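Side-chain contact in phytase (Citrobacter braakii, PDB 3ZHC), which belongs to branch 2 of the histidine phosphatase superfamily, the group that includes the histidine acid phytases: residues 377-380 and 381-384. The protein carries 2 engineered substitutions. Numbering follows the deposited sequence.
Sequences TLRD and MRDI
Arg-379 and Asp-383, one helical turn apart, meet in a loose salt bridge on the exposed side of the short helix 378-382. The arginine chain bends at chi2 and again at chi3 (-93°), which folds its guanidinium back over the next turn; NE then gives a weak hydrogen bond to Asp-383 OD2 at 3.4 Å, with OD2 at the guanidinium edge and the two planar groups 16° apart. Arg-382 CG lies 3.2 Å from Arg-379 NH2, approaching that guanidinium obliquely. Beyond CG, Arg-382 leads away from 377-380, and its NH1 is satisfied by the carbonyls of Glu-246 and Met-250.

Backbone donors are served in sequence. Thr-377 is the N-cap, its OG1 accepting from Asp-380 N at 3.2 Å. Met-381 N bonds to Thr-377 O at 3.0 Å and only weakly to Leu-378 O, whose principal donor is Arg-382 N, 2.9 Å away and nearly straight (172°). Asp-383 N closes on Arg-379 O at 2.9 Å. Ile-384, with positive phi, is the first residue past the helix to leave helical geometry, in a Schellman motif, and its N donates to Met-381 O.

Following strand 366-375, the helix packs Leu-378 against helix 231-247, Ile-384 against helix 71-90, and Met-381 between both, while Arg-72 of helix 71-90 donates to Arg-382 O.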
loop_
_atom_site.group_PDB
_atom_site.type_symbol
_atom_site.label_atom_id
_atom_site.label_comp_id
_atom_site.label_asym_id
_atom_site.label_seq_id
_atom_site.Cartn_x
_atom_site.Cartn_y
_atom_site.Cartn_z
ATOM N N THR B 377 10.881 -8.559 -11.128
ATOM C CA THR B 377 9.753 -7.695 -11.468
ATOM C C THR B 377 8.978 -8.349 -12.616
ATOM O O THR B 377 9.523 -9.204 -13.339
ATOM C CB THR B 377 10.185 -6.262 -11.869
ATOM O OG1 THR B 377 11.077 -6.310 -12.981
ATOM C CG2 THR B 377 10.878 -5.555 -10.704
ATOM N N LEU B 378 7.720 -7.963 -12.779
ATOM C CA LEU B 378 6.862 -8.524 -13.838
ATOM C C LEU B 378 7.451 -8.220 -15.237
ATOM O O LEU B 378 7.388 -9.044 -16.137
ATOM C CB LEU B 378 5.414 -8.002 -13.689
ATOM C CG LEU B 378 4.298 -8.577 -14.578
ATOM C CD1 LEU B 378 4.269 -10.106 -14.525
ATOM C CD2 LEU B 378 2.946 -7.993 -14.179
ATOM N N ARG B 379 8.021 -7.026 -15.376
ATOM C CA ARG B 379 8.751 -6.598 -16.577
ATOM C C ARG B 379 9.937 -7.533 -16.847
ATOM O O ARG B 379 10.141 -7.973 -17.989
ATOM C CB ARG B 379 9.253 -5.166 -16.376
ATOM C CG ARG B 379 9.810 -4.437 -17.603
ATOM C CD ARG B 379 8.715 -3.959 -18.542
ATOM N NE ARG B 379 8.402 -4.914 -19.618
ATOM C CZ ARG B 379 7.328 -4.839 -20.415
ATOM N NH1 ARG B 379 6.407 -3.851 -20.278
ATOM N NH2 ARG B 379 7.158 -5.758 -21.360
ATOM N N ASP B 380 10.713 -7.841 -15.788
ATOM C CA ASP B 380 11.884 -8.754 -15.913
ATOM C C ASP B 380 11.483 -10.215 -16.222
ATOM O O ASP B 380 12.291 -10.965 -16.756
ATOM C CB ASP B 380 12.800 -8.690 -14.658
ATOM C CG ASP B 380 13.666 -7.383 -14.589
ATOM O OD1 ASP B 380 13.503 -6.456 -15.432
ATOM O OD2 ASP B 380 14.520 -7.297 -13.674
ATOM N N MET B 381 10.249 -10.605 -15.876
ATOM C CA MET B 381 9.712 -11.915 -16.254
ATOM C C MET B 381 9.344 -11.856 -17.719
ATOM O O MET B 381 9.797 -12.679 -18.506
ATOM C CB MET B 381 8.497 -12.284 -15.419
ATOM C CG MET B 381 8.833 -12.538 -13.956
ATOM S SD MET B 381 7.407 -12.805 -12.932
ATOM C CE MET B 381 8.195 -13.151 -11.343
ATOM N N ARG B 382 8.519 -10.861 -18.061
ATOM C CA ARG B 382 8.056 -10.593 -19.432
ATOM C C ARG B 382 9.190 -10.571 -20.448
ATOM O O ARG B 382 9.082 -11.198 -21.488
ATOM C CB ARG B 382 7.311 -9.236 -19.473
ATOM C CG ARG B 382 6.632 -8.846 -20.811
ATOM C CD ARG B 382 5.569 -9.802 -21.158
ATOM N NE ARG B 382 4.691 -9.358 -22.256
ATOM C CZ ARG B 382 3.579 -10.004 -22.637
ATOM N NH1 ARG B 382 3.188 -11.131 -22.015
ATOM N NH2 ARG B 382 2.845 -9.530 -23.646
ATOM N N ASP B 383 10.266 -9.858 -20.126
ATOM C CA ASP B 383 11.443 -9.729 -21.007
ATOM C C ASP B 383 12.496 -10.834 -20.844
ATOM O O ASP B 383 13.403 -10.931 -21.668
ATOM C CB ASP B 383 12.150 -8.388 -20.744
ATOM C CG ASP B 383 11.262 -7.184 -20.974
ATOM O OD1 ASP B 383 10.340 -7.233 -21.800
ATOM O OD2 ASP B 383 11.505 -6.167 -20.311
ATOM N N ILE B 384 12.368 -11.661 -19.782
ATOM C CA ILE B 384 13.396 -12.668 -19.384
ATOM C C ILE B 384 14.749 -11.939 -19.290
ATOM O O ILE B 384 15.734 -12.295 -19.963
ATOM C CB ILE B 384 13.459 -13.920 -20.310
ATOM C CG1 ILE B 384 12.077 -14.516 -20.523
ATOM C CG2 ILE B 384 14.405 -14.983 -19.709
ATOM C CD1 ILE B 384 12.074 -15.735 -21.443
#